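Local structure of sialidase B (Streptococcus pneumoniae serotype 4, 4XJW) at residues K37-K42 with G101-N106; W96-G101 with I606-Y611; V293-S298 with N464-A469; T210-S215 with P454-A459. The protein catalyses the hydrolysis of terminal sialic acids from oligosaccharides, glycoproteins and glycolipids, as a sialidase of glycosyl hydrolase family 33. The protein carries 1 engineered substitution. One frame throughout, in Å; residues are numbered along the deposited sequence.

Contact 1. Residues K37-K42 with G101-N106; sequences KFKADK and GQAVEN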
# COMPACT_ATOMS: atom_id res chain seq x y z
N LYS A 37 6.86 -10.42 24.37
CA LYS A 37 5.59 -10.83 23.78
C LYS A 37 4.48 -10.21 24.61
O LYS A 37 4.38 -10.46 25.82
CB LYS A 37 5.48 -12.35 23.73
CG LYS A 37 6.29 -12.93 22.57
CD LYS A 37 6.44 -14.44 22.66
CE LYS A 37 7.10 -14.98 21.40
NZ LYS A 37 6.27 -14.71 20.17
N PHE A 38 3.66 -9.37 23.99
CA PHE A 38 2.67 -8.61 24.75
C PHE A 38 1.37 -8.38 24.00
O PHE A 38 1.32 -8.40 22.76
CB PHE A 38 3.26 -7.26 25.19
CG PHE A 38 3.35 -6.24 24.07
CD1 PHE A 38 4.46 -6.22 23.24
CD2 PHE A 38 2.34 -5.31 23.87
CE1 PHE A 38 4.55 -5.28 22.22
CE2 PHE A 38 2.43 -4.39 22.85
CZ PHE A 38 3.54 -4.37 22.03
N LYS A 39 0.31 -8.16 24.76
CA LYS A 39 -1.00 -7.87 24.22
C LYS A 39 -1.45 -6.53 24.74
O LYS A 39 -1.18 -6.18 25.90
CB LYS A 39 -2.01 -8.93 24.64
CG LYS A 39 -1.64 -10.35 24.26
CD LYS A 39 -2.62 -11.35 24.84
CE LYS A 39 -2.32 -12.74 24.34
NZ LYS A 39 -3.20 -13.76 24.98
N ALA A 40 -2.14 -5.78 23.89
CA ALA A 40 -2.73 -4.51 24.30
C ALA A 40 -3.90 -4.21 23.39
O ALA A 40 -3.74 -3.59 22.34
CB ALA A 40 -1.70 -3.38 24.23
N ASP A 41 -5.09 -4.65 23.79
CA ASP A 41 -6.27 -4.45 22.97
C ASP A 41 -7.12 -3.28 23.47
O ASP A 41 -8.08 -2.88 22.81
CB ASP A 41 -7.10 -5.73 22.87
CG ASP A 41 -7.58 -6.24 24.21
OD1 ASP A 41 -6.99 -5.87 25.24
OD2 ASP A 41 -8.55 -7.04 24.23
N LYS A 42 -6.76 -2.74 24.63
CA LYS A 42 -7.36 -1.51 25.14
C LYS A 42 -6.30 -0.58 25.71
O LYS A 42 -6.37 -0.20 26.89
CB LYS A 42 -8.41 -1.82 26.21
CG LYS A 42 -9.43 -2.88 25.80
CD LYS A 42 -10.66 -2.83 26.69
CE LYS A 42 -11.52 -4.08 26.53
NZ LYS A 42 -12.42 -4.26 27.71
N GLY A 101 -11.58 -11.73 17.35
CA GLY A 101 -12.13 -11.62 18.69
C GLY A 101 -11.17 -11.89 19.84
O GLY A 101 -11.61 -12.06 20.98
N GLN A 102 -9.87 -11.92 19.55
CA GLN A 102 -8.87 -12.18 20.59
C GLN A 102 -7.73 -11.18 20.49
O GLN A 102 -7.32 -10.81 19.39
CB GLN A 102 -8.29 -13.60 20.47
CG GLN A 102 -9.28 -14.74 20.68
CD GLN A 102 -8.61 -16.10 20.68
OE1 GLN A 102 -8.59 -16.80 19.67
NE2 GLN A 102 -8.04 -16.48 21.82
N ALA A 103 -7.22 -10.74 21.63
CA ALA A 103 -6.02 -9.90 21.64
C ALA A 103 -4.85 -10.61 20.96
O ALA A 103 -4.61 -11.81 21.20
CB ALA A 103 -5.66 -9.50 23.07
N VAL A 104 -4.14 -9.87 20.12
CA VAL A 104 -2.98 -10.39 19.40
C VAL A 104 -1.73 -10.36 20.26
O VAL A 104 -1.47 -9.37 20.94
CB VAL A 104 -2.72 -9.58 18.11
CG1 VAL A 104 -1.33 -9.91 17.51
CG2 VAL A 104 -3.82 -9.84 17.09
N GLU A 105 -0.96 -11.45 20.23
CA GLU A 105 0.33 -11.45 20.89
C GLU A 105 1.36 -10.85 19.95
O GLU A 105 1.81 -11.51 19.02
CB GLU A 105 0.75 -12.87 21.29
CG GLU A 105 2.16 -12.90 21.88
CD GLU A 105 2.46 -14.19 22.60
OE1 GLU A 105 3.27 -14.99 22.08
OE2 GLU A 105 1.90 -14.41 23.70
N ASN A 106 1.71 -9.59 20.19
CA ASN A 106 2.78 -8.95 19.44
C ASN A 106 4.13 -9.40 19.92
O ASN A 106 4.33 -9.60 21.12
CB ASN A 106 2.72 -7.44 19.59
CG ASN A 106 1.43 -6.85 19.06
OD1 ASN A 106 1.27 -6.64 17.85
ND2 ASN A 106 0.50 -6.57 19.97
O HOH W 1 -5.64 -13.32 23.30
O HOH W 2 -2.66 -6.95 21.33

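Contact 2. Residues W96-G101 with I606-Y611; sequences WGKHKG and IDLPSY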
# COMPACT_ATOMS: atom_id res chain seq x y z
N TRP A 96 -0.34 -4.78 16.20
CA TRP A 96 -1.69 -5.31 16.09
C TRP A 96 -2.38 -5.25 17.45
O TRP A 96 -1.72 -5.27 18.49
CB TRP A 96 -1.64 -6.76 15.61
CG TRP A 96 -1.69 -6.88 14.11
CD1 TRP A 96 -0.65 -6.71 13.24
CD2 TRP A 96 -2.85 -7.16 13.32
NE1 TRP A 96 -1.10 -6.89 11.94
CE2 TRP A 96 -2.45 -7.16 11.96
CE3 TRP A 96 -4.20 -7.40 13.61
CZ2 TRP A 96 -3.34 -7.40 10.91
CZ3 TRP A 96 -5.08 -7.64 12.57
CH2 TRP A 96 -4.65 -7.64 11.23
N GLY A 97 -3.71 -5.17 17.43
CA GLY A 97 -4.48 -5.11 18.67
C GLY A 97 -5.29 -6.37 18.90
O GLY A 97 -5.07 -7.10 19.88
N LYS A 98 -6.22 -6.63 17.98
CA LYS A 98 -7.11 -7.79 18.05
C LYS A 98 -7.27 -8.44 16.68
O LYS A 98 -7.10 -7.79 15.65
CB LYS A 98 -8.51 -7.38 18.53
CG LYS A 98 -8.60 -6.98 19.99
CD LYS A 98 -10.04 -6.70 20.43
CE LYS A 98 -10.80 -7.98 20.76
NZ LYS A 98 -12.27 -7.78 20.78
N HIS A 99 -7.60 -9.73 16.69
CA HIS A 99 -7.83 -10.50 15.47
C HIS A 99 -8.78 -11.63 15.85
O HIS A 99 -8.55 -12.32 16.84
CB HIS A 99 -6.50 -11.04 14.94
CG HIS A 99 -6.61 -11.89 13.71
ND1 HIS A 99 -7.06 -11.41 12.50
CD2 HIS A 99 -6.29 -13.19 13.50
CE1 HIS A 99 -7.04 -12.38 11.61
NE2 HIS A 99 -6.57 -13.47 12.19
N LYS A 100 -9.87 -11.78 15.09
CA LYS A 100 -10.86 -12.84 15.32
C LYS A 100 -11.35 -12.90 16.77
O LYS A 100 -11.49 -13.99 17.34
CB LYS A 100 -10.30 -14.19 14.89
CG LYS A 100 -10.06 -14.30 13.40
CD LYS A 100 -9.43 -15.63 13.05
CE LYS A 100 -9.25 -15.75 11.55
NZ LYS A 100 -8.70 -17.08 11.16
N GLY A 101 -11.58 -11.73 17.35
CA GLY A 101 -12.13 -11.62 18.69
C GLY A 101 -11.17 -11.89 19.84
O GLY A 101 -11.61 -12.06 20.98
N ILE A 606 -11.63 -5.40 11.81
CA ILE A 606 -10.35 -6.02 11.43
C ILE A 606 -9.32 -5.90 12.57
O ILE A 606 -8.55 -6.82 12.85
CB ILE A 606 -9.81 -5.36 10.15
CG1 ILE A 606 -10.71 -5.67 8.96
CG2 ILE A 606 -8.38 -5.83 9.86
CD1 ILE A 606 -10.39 -7.00 8.31
N ASP A 607 -9.32 -4.75 13.23
CA ASP A 607 -8.47 -4.50 14.39
C ASP A 607 -9.10 -3.29 15.09
O ASP A 607 -10.20 -2.88 14.73
CB ASP A 607 -7.02 -4.23 13.95
CG ASP A 607 -6.01 -4.40 15.08
OD1 ASP A 607 -6.41 -4.48 16.27
OD2 ASP A 607 -4.79 -4.45 14.79
N LEU A 608 -8.40 -2.72 16.08
CA LEU A 608 -8.94 -1.66 16.93
C LEU A 608 -9.43 -0.48 16.12
O LEU A 608 -8.86 -0.17 15.07
CB LEU A 608 -7.88 -1.18 17.92
CG LEU A 608 -7.15 -2.25 18.74
CD1 LEU A 608 -6.28 -1.64 19.83
CD2 LEU A 608 -8.14 -3.25 19.31
N PRO A 609 -10.48 0.21 16.60
CA PRO A 609 -10.99 1.39 15.90
C PRO A 609 -9.91 2.46 15.66
O PRO A 609 -9.99 3.22 14.70
CB PRO A 609 -12.06 1.92 16.87
CG PRO A 609 -12.57 0.70 17.55
CD PRO A 609 -11.37 -0.23 17.68
N SER A 610 -8.90 2.51 16.53
CA SER A 610 -7.85 3.52 16.41
C SER A 610 -6.65 3.09 15.56
O SER A 610 -5.76 3.89 15.29
CB SER A 610 -7.36 3.93 17.80
OG SER A 610 -6.81 2.81 18.46
N TYR A 611 -6.62 1.82 15.16
CA TYR A 611 -5.50 1.34 14.35
C TYR A 611 -5.79 1.52 12.85
O TYR A 611 -6.95 1.46 12.41
CB TYR A 611 -5.18 -0.12 14.69
CG TYR A 611 -4.38 -0.30 15.96
CD1 TYR A 611 -4.22 0.73 16.88
CD2 TYR A 611 -3.75 -1.52 16.23
CE1 TYR A 611 -3.47 0.56 18.04
CE2 TYR A 611 -3.00 -1.70 17.39
CZ TYR A 611 -2.87 -0.65 18.29
OH TYR A 611 -2.13 -0.80 19.45
O HOH W 3 -1.70 -3.24 20.46
O HOH W 4 -8.78 -9.40 11.75

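Contact 3. Residues V293-S298 with N464-A469; sequences VEDKKS and NRLIFA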
# COMPACT_ATOMS: atom_id res chain seq x y z
N VAL A 293 -8.68 -8.57 -13.98
CA VAL A 293 -9.85 -9.39 -14.28
C VAL A 293 -9.39 -10.62 -15.04
O VAL A 293 -8.31 -10.63 -15.64
CB VAL A 293 -10.88 -8.59 -15.10
CG1 VAL A 293 -10.44 -8.53 -16.55
CG2 VAL A 293 -12.26 -9.22 -15.00
N GLU A 294 -10.17 -11.69 -14.98
CA GLU A 294 -9.88 -12.86 -15.81
C GLU A 294 -10.92 -12.96 -16.91
O GLU A 294 -12.11 -12.77 -16.67
CB GLU A 294 -9.84 -14.15 -14.99
CG GLU A 294 -9.45 -15.38 -15.82
CD GLU A 294 -9.13 -16.59 -14.96
OE1 GLU A 294 -9.98 -16.96 -14.13
OE2 GLU A 294 -8.02 -17.15 -15.09
N ASP A 295 -10.46 -13.26 -18.13
CA ASP A 295 -11.33 -13.38 -19.29
C ASP A 295 -11.66 -14.83 -19.58
O ASP A 295 -10.77 -15.65 -19.76
CB ASP A 295 -10.68 -12.73 -20.51
CG ASP A 295 -11.47 -12.96 -21.78
OD1 ASP A 295 -12.71 -12.88 -21.74
OD2 ASP A 295 -10.83 -13.20 -22.82
N LYS A 296 -12.95 -15.16 -19.64
CA LYS A 296 -13.36 -16.53 -19.92
C LYS A 296 -13.11 -16.93 -21.37
O LYS A 296 -12.72 -18.07 -21.65
CB LYS A 296 -14.83 -16.75 -19.56
CG LYS A 296 -15.07 -16.95 -18.08
CD LYS A 296 -16.55 -17.06 -17.77
CE LYS A 296 -17.28 -15.78 -18.12
NZ LYS A 296 -18.71 -15.81 -17.70
N LYS A 297 -13.29 -15.99 -22.29
CA LYS A 297 -13.12 -16.30 -23.71
C LYS A 297 -11.71 -16.79 -24.04
O LYS A 297 -11.53 -17.92 -24.50
CB LYS A 297 -13.48 -15.10 -24.58
CG LYS A 297 -13.51 -15.42 -26.07
CD LYS A 297 -13.86 -14.20 -26.91
CE LYS A 297 -15.28 -13.72 -26.65
NZ LYS A 297 -15.68 -12.60 -27.56
N SER A 298 -10.72 -15.93 -23.81
CA SER A 298 -9.34 -16.25 -24.13
C SER A 298 -8.69 -17.07 -23.02
O SER A 298 -7.71 -17.78 -23.25
CB SER A 298 -8.52 -14.98 -24.36
OG SER A 298 -8.44 -14.19 -23.18
N ASN A 464 -19.24 -13.06 -21.93
CA ASN A 464 -17.80 -12.85 -21.94
C ASN A 464 -17.41 -11.39 -21.69
O ASN A 464 -16.26 -11.00 -21.88
CB ASN A 464 -17.19 -13.34 -23.26
CG ASN A 464 -17.21 -14.85 -23.38
OD1 ASN A 464 -17.61 -15.41 -24.41
ND2 ASN A 464 -16.79 -15.53 -22.31
N ARG A 465 -18.38 -10.60 -21.25
CA ARG A 465 -18.15 -9.17 -21.05
C ARG A 465 -17.19 -8.89 -19.90
O ARG A 465 -17.32 -9.46 -18.81
CB ARG A 465 -19.48 -8.44 -20.81
CG ARG A 465 -19.31 -6.97 -20.44
CD ARG A 465 -20.57 -6.19 -20.69
NE ARG A 465 -20.77 -5.96 -22.11
CZ ARG A 465 -21.66 -5.09 -22.61
NH1 ARG A 465 -22.42 -4.39 -21.79
NH2 ARG A 465 -21.77 -4.93 -23.92
N LEU A 466 -16.23 -8.00 -20.16
CA LEU A 466 -15.34 -7.47 -19.13
C LEU A 466 -15.61 -6.00 -18.88
O LEU A 466 -15.80 -5.23 -19.83
CB LEU A 466 -13.89 -7.62 -19.57
CG LEU A 466 -13.54 -9.03 -20.02
CD1 LEU A 466 -12.14 -9.00 -20.61
CD2 LEU A 466 -13.63 -10.02 -18.86
N ILE A 467 -15.61 -5.60 -17.62
CA ILE A 467 -15.80 -4.19 -17.28
C ILE A 467 -14.75 -3.72 -16.28
O ILE A 467 -14.54 -4.36 -15.24
CB ILE A 467 -17.19 -3.91 -16.68
CG1 ILE A 467 -18.30 -4.41 -17.60
CG2 ILE A 467 -17.36 -2.38 -16.41
CD1 ILE A 467 -19.70 -4.04 -17.11
N PHE A 468 -14.13 -2.59 -16.58
CA PHE A 468 -13.25 -1.92 -15.62
C PHE A 468 -13.80 -0.55 -15.30
O PHE A 468 -14.04 0.25 -16.20
CB PHE A 468 -11.84 -1.76 -16.20
CG PHE A 468 -11.01 -3.01 -16.15
CD1 PHE A 468 -10.30 -3.34 -14.99
CD2 PHE A 468 -10.92 -3.84 -17.25
CE1 PHE A 468 -9.53 -4.48 -14.93
CE2 PHE A 468 -10.14 -4.99 -17.21
CZ PHE A 468 -9.44 -5.30 -16.04
N ALA A 469 -14.00 -0.29 -14.01
CA ALA A 469 -14.43 1.03 -13.55
C ALA A 469 -13.28 2.02 -13.58
O ALA A 469 -12.14 1.70 -13.19
CB ALA A 469 -15.03 0.95 -12.16
O HOH W 5 -13.94 -11.15 -23.65
O HOH W 6 -15.01 -13.32 -19.84

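Contact 4. Residues T210-S215 with P454-A459; sequences TLYTLS and PGQGLA. With OPX ((1s,3R,4S)-1-[(cyclohexylamino)methyl]-3,4-dihydroxycyclopentanesulfonic acid), chain B.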
# COMPACT_ATOMS: atom_id res chain seq x y z
N THR A 210 -4.37 -5.34 -4.62
CA THR A 210 -5.51 -5.98 -5.28
C THR A 210 -5.44 -7.49 -5.01
O THR A 210 -4.37 -8.02 -4.68
CB THR A 210 -5.57 -5.72 -6.80
OG1 THR A 210 -4.68 -6.61 -7.48
CG2 THR A 210 -5.21 -4.26 -7.14
N LEU A 211 -6.59 -8.15 -5.13
CA LEU A 211 -6.69 -9.61 -5.06
C LEU A 211 -7.76 -10.06 -6.04
O LEU A 211 -8.74 -9.37 -6.24
CB LEU A 211 -7.11 -10.06 -3.65
CG LEU A 211 -6.12 -9.96 -2.49
CD1 LEU A 211 -6.82 -10.26 -1.17
CD2 LEU A 211 -4.94 -10.89 -2.71
N TYR A 212 -7.57 -11.23 -6.64
CA TYR A 212 -8.55 -11.75 -7.58
C TYR A 212 -8.39 -13.26 -7.62
O TYR A 212 -7.27 -13.77 -7.71
CB TYR A 212 -8.30 -11.18 -8.97
CG TYR A 212 -9.43 -11.39 -9.96
CD1 TYR A 212 -9.61 -12.61 -10.60
CD2 TYR A 212 -10.30 -10.36 -10.26
CE1 TYR A 212 -10.64 -12.80 -11.52
CE2 TYR A 212 -11.33 -10.53 -11.17
CZ TYR A 212 -11.49 -11.75 -11.80
OH TYR A 212 -12.52 -11.89 -12.70
N THR A 213 -9.51 -13.97 -7.57
CA THR A 213 -9.48 -15.44 -7.56
C THR A 213 -9.74 -15.94 -8.97
O THR A 213 -10.81 -15.71 -9.54
CB THR A 213 -10.52 -15.99 -6.59
OG1 THR A 213 -10.26 -15.47 -5.28
CG2 THR A 213 -10.47 -17.52 -6.55
N LEU A 214 -8.74 -16.62 -9.52
CA LEU A 214 -8.81 -17.15 -10.89
C LEU A 214 -9.59 -18.46 -10.93
O LEU A 214 -9.79 -19.12 -9.90
CB LEU A 214 -7.40 -17.35 -11.47
CG LEU A 214 -6.52 -16.09 -11.44
CD1 LEU A 214 -5.13 -16.43 -11.99
CD2 LEU A 214 -7.16 -14.98 -12.26
N SER A 215 -10.05 -18.82 -12.12
CA SER A 215 -10.85 -20.03 -12.30
C SER A 215 -10.11 -21.31 -11.91
O SER A 215 -10.72 -22.30 -11.48
CB SER A 215 -11.38 -20.11 -13.73
OG SER A 215 -10.34 -20.33 -14.67
N PRO A 454 -8.69 1.20 -8.60
CA PRO A 454 -7.87 0.02 -8.25
C PRO A 454 -8.69 -1.12 -7.67
O PRO A 454 -9.71 -0.90 -7.02
CB PRO A 454 -6.91 0.56 -7.19
CG PRO A 454 -7.56 1.80 -6.64
CD PRO A 454 -8.41 2.37 -7.75
N GLY A 455 -8.23 -2.34 -7.93
CA GLY A 455 -8.84 -3.51 -7.36
C GLY A 455 -9.15 -4.55 -8.42
O GLY A 455 -8.24 -5.08 -9.07
N GLN A 456 -10.43 -4.86 -8.56
CA GLN A 456 -10.91 -5.86 -9.51
C GLN A 456 -11.66 -5.21 -10.65
O GLN A 456 -12.40 -4.24 -10.46
CB GLN A 456 -11.85 -6.86 -8.80
CG GLN A 456 -11.20 -7.65 -7.66
CD GLN A 456 -12.12 -8.68 -7.01
OE1 GLN A 456 -13.32 -8.71 -7.27
NE2 GLN A 456 -11.55 -9.53 -6.16
N GLY A 457 -11.47 -5.75 -11.84
CA GLY A 457 -12.43 -5.55 -12.91
C GLY A 457 -13.51 -6.60 -12.70
O GLY A 457 -13.41 -7.43 -11.78
N LEU A 458 -14.54 -6.57 -13.54
CA LEU A 458 -15.67 -7.47 -13.39
C LEU A 458 -15.91 -8.30 -14.64
O LEU A 458 -16.07 -7.76 -15.73
CB LEU A 458 -16.94 -6.68 -13.07
CG LEU A 458 -18.21 -7.51 -12.92
CD1 LEU A 458 -18.20 -8.32 -11.64
CD2 LEU A 458 -19.42 -6.59 -12.94
N ALA A 459 -15.87 -9.61 -14.47
CA ALA A 459 -16.23 -10.55 -15.52
C ALA A 459 -17.64 -11.01 -15.25
O ALA A 459 -17.96 -11.51 -14.18
CB ALA A 459 -15.29 -11.74 -15.50
CAF OPX B . -15.25 -19.46 -4.99
CAG OPX B . -15.87 -19.76 -6.32
CAH OPX B . -14.08 -18.55 -5.15
CAI OPX B . -16.25 -18.50 -7.03
CAJ OPX B . -14.43 -17.28 -5.87
CAK OPX B . -14.45 -15.55 -8.34
CAL OPX B . -15.17 -13.17 -7.72
CAM OPX B . -13.41 -13.45 -9.32
CAO OPX B . -14.35 -11.94 -7.81
CAP OPX B . -13.04 -12.40 -8.29
CAQ OPX B . -15.08 -17.58 -7.20
CAR OPX B . -14.70 -14.08 -8.82
NAN OPX B . -15.57 -16.35 -7.84
OAA OPX B . -17.15 -14.74 -9.59
OAB OPX B . -16.21 -12.70 -10.51
OAC OPX B . -14.27 -11.29 -6.59
OAD OPX B . -12.30 -12.99 -7.31
OAE OPX B . -15.39 -14.82 -11.27
SAS OPX B . -15.93 -14.09 -10.12
O HOH W 7 -14.84 -10.80 -11.96

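Contact 1. Residues K37-K42 with G101-N106
One face of the F38 ring is taken by N106, whose CB sits 4.1 Å from the F38 ring centroid, shifted toward the rim, in a CH-pi contact; the N106 amide is turned 35° from the ring plane. L49 and L95 also pack on this phenyl group. F38 and N106 form an antiparallel hydrogen-bonded pair, stitching strand 32-39 to strand 102-113 in the concanavalin-like beta sandwich of the N-terminal domain. F38 N gives to N106 O at 3.0 Å, and N106 N returns a bond to F38 O at 2.9 Å. N106 ND2 adds a weak bond to that same F38 O at 3.4 Å, but its amide is held mainly by N124 and W96. Flanking that pair, E105 runs extended, with CG anti to the backbone N (chi1 175°), and lays its carboxylate against the shaft of K37, where E105 OE1 is 3.3 Å from K37 CD. The salt bridge from K37 NZ to E105 OE1 is long, 3.6 Å; the amine also bonds to T107 and P186 O, and OE1 to S188. Past F38 no direct backbone bond joins the segments, and water takes over: one molecule accepts from A40 N and probably donates to V104 O. D41 and the aliphatic part of K39 touch the A103 methyl, and a second water bridges the segments, 3.0 Å from K39 NZ and 2.8 Å from A103 O.

Contact 2. Residues W96-G101 with I606-Y611
D607 reaches into the bend at W96, G97 and K98, and its side chain carries the contact. D607 CB passes 3.9 Å from K98 O. From there CG swings anti to the D607 backbone N (chi1 -162°), which turns the carboxylate to the backbone NH groups of the bend. D607 OD1 takes K98 N at 2.8 Å and L608 N, in its own segment, at 2.7 Å; these arrive from opposite faces of the carboxylate, so the group is clamped against rotation. D607 OD2 uses its syn lone pair for G97 N at 2.9 Å and lies 3.2 Å from W96 CE3, the carboxylate and indole planes being only 17° apart. K632 forms a salt bridge with OD2 and a cation-pi contact with W96, and probably helps balance the charge of the buried acid. L608 CD2 packs on K98 CG at 3.8 Å, and the Y611 ring sets its edge against W96 C. A water bridges W96 O and Y611 OH. The contact ties strand 98-99 of the N-terminal lectin-like domain, and the turn before it, to the loop between strands 597-605 and 616-620 of the beta-propeller, with strands 626-631 and 647-652 lining the W96 and I606 side.

Contact 3. Residues V293-S298 with N464-A469
V293 and F468 meet at a slant: the valine drives CG1 to within 3.4 Å of F468 CZ, a close approach to the ring. It gets there with CG1 between the backbone N and the carbonyl carbon (chi1 79°), while its other methyl, CG2, turns to L466, 4.2 Å from L466 CD2. L466 in turn stands roughly perpendicular to D295, with CD1 4.0 Å from D295 CB. A second perpendicular crossing follows at the surface, where the bent K297 chain crosses the N464 side chain, with K297 CE 3.6 Å from N464 OD1; the K297 amine itself goes on to D482 O. No direct hydrogen bond spans the two segments. Instead a water donates to D295 OD1 and N464 O, 2.9 Å from each. The other D295 oxygen, OD2, organises its own turn, accepting from S298 N at 2.9 Å in an Asx motif and from S298 OG at 2.6 Å, with S484 as a further partner. I302 and L304 back the apolar part, and A459 lies against V293 and L466. Strands 286-294 and 466-472 flank strand 451-459 on either side, the first parallel to it and the second antiparallel, all within one continuous mixed sheet, an arrangement consistent with two neighbouring four-stranded propeller blades meeting at their parallel strands, as in sialidases.

Contact 4. Residues T210-S215 with P454-A459
G455, on strand 451-459 of the beta-propeller, meets T210 of strand 205-213, its carbonyl O lying 3.6 Å from T210 CB; the backbone there (phi 129°, psi -118°) is one that calls for glycine, and G455 is about 8 Å from the side chain of Y615, the probable nucleophile. Q456 comes next: its CG rests beside the Y212 ring, and its extended chain delivers the amide to both L211 and the bound cyclopentanesulfonate inhibitor, OPX. Q456 NE2 gives a hydrogen bond to L211 O at 2.8 Å, tilted 32° from the plane of the L211 carbonyl. Q456 OE1 accepts from the OPX hydroxyl OAC, also at 2.8 Å. G457 O lies in plane at the edge of the Y212 ring, 3.8 Å from Y212 CE2. At A459 the methyl touches Y212 OH, while A459 N gives to a water at 3.0 Å. That water lies 2.7 Å from Y212 OH and donates to the sulfonate oxygen OAB. One face of the Y212 ring is met by OPX CAP, over its centre, and CAM, and T213 N bonds to the second hydroxyl, OAD, at 3.0 Å. Within these two segments the carbocycle meets an aromatic face, the diol an amide and a main-chain NH, and the sulfonate a water. The bond to L211 O helps set the Q456 amide so that OE1 faces OAC; NE2 adds only a weak bond to it.

Contacts 1 and 2 touch and share G101: V104 N bonds to G97 O, and N106 ND2 to W96 O, so the N-terminal sheet continues directly into the domain junction. Contacts 3 and 4 form a second pair in the propeller, joined where E294 OE1 takes S215 N and L458 N bonds to I467 O. The pairs lie well apart, with centres 26 to 42 Å from one another. Contacts 2 and 4 are buried, whereas 1 and 3 are partly open. Contact 1 pairs backbones, contact 2 buries a carboxylate, contact 3 relies on apolar packing with bridging water, and contact 4 adds a ligand.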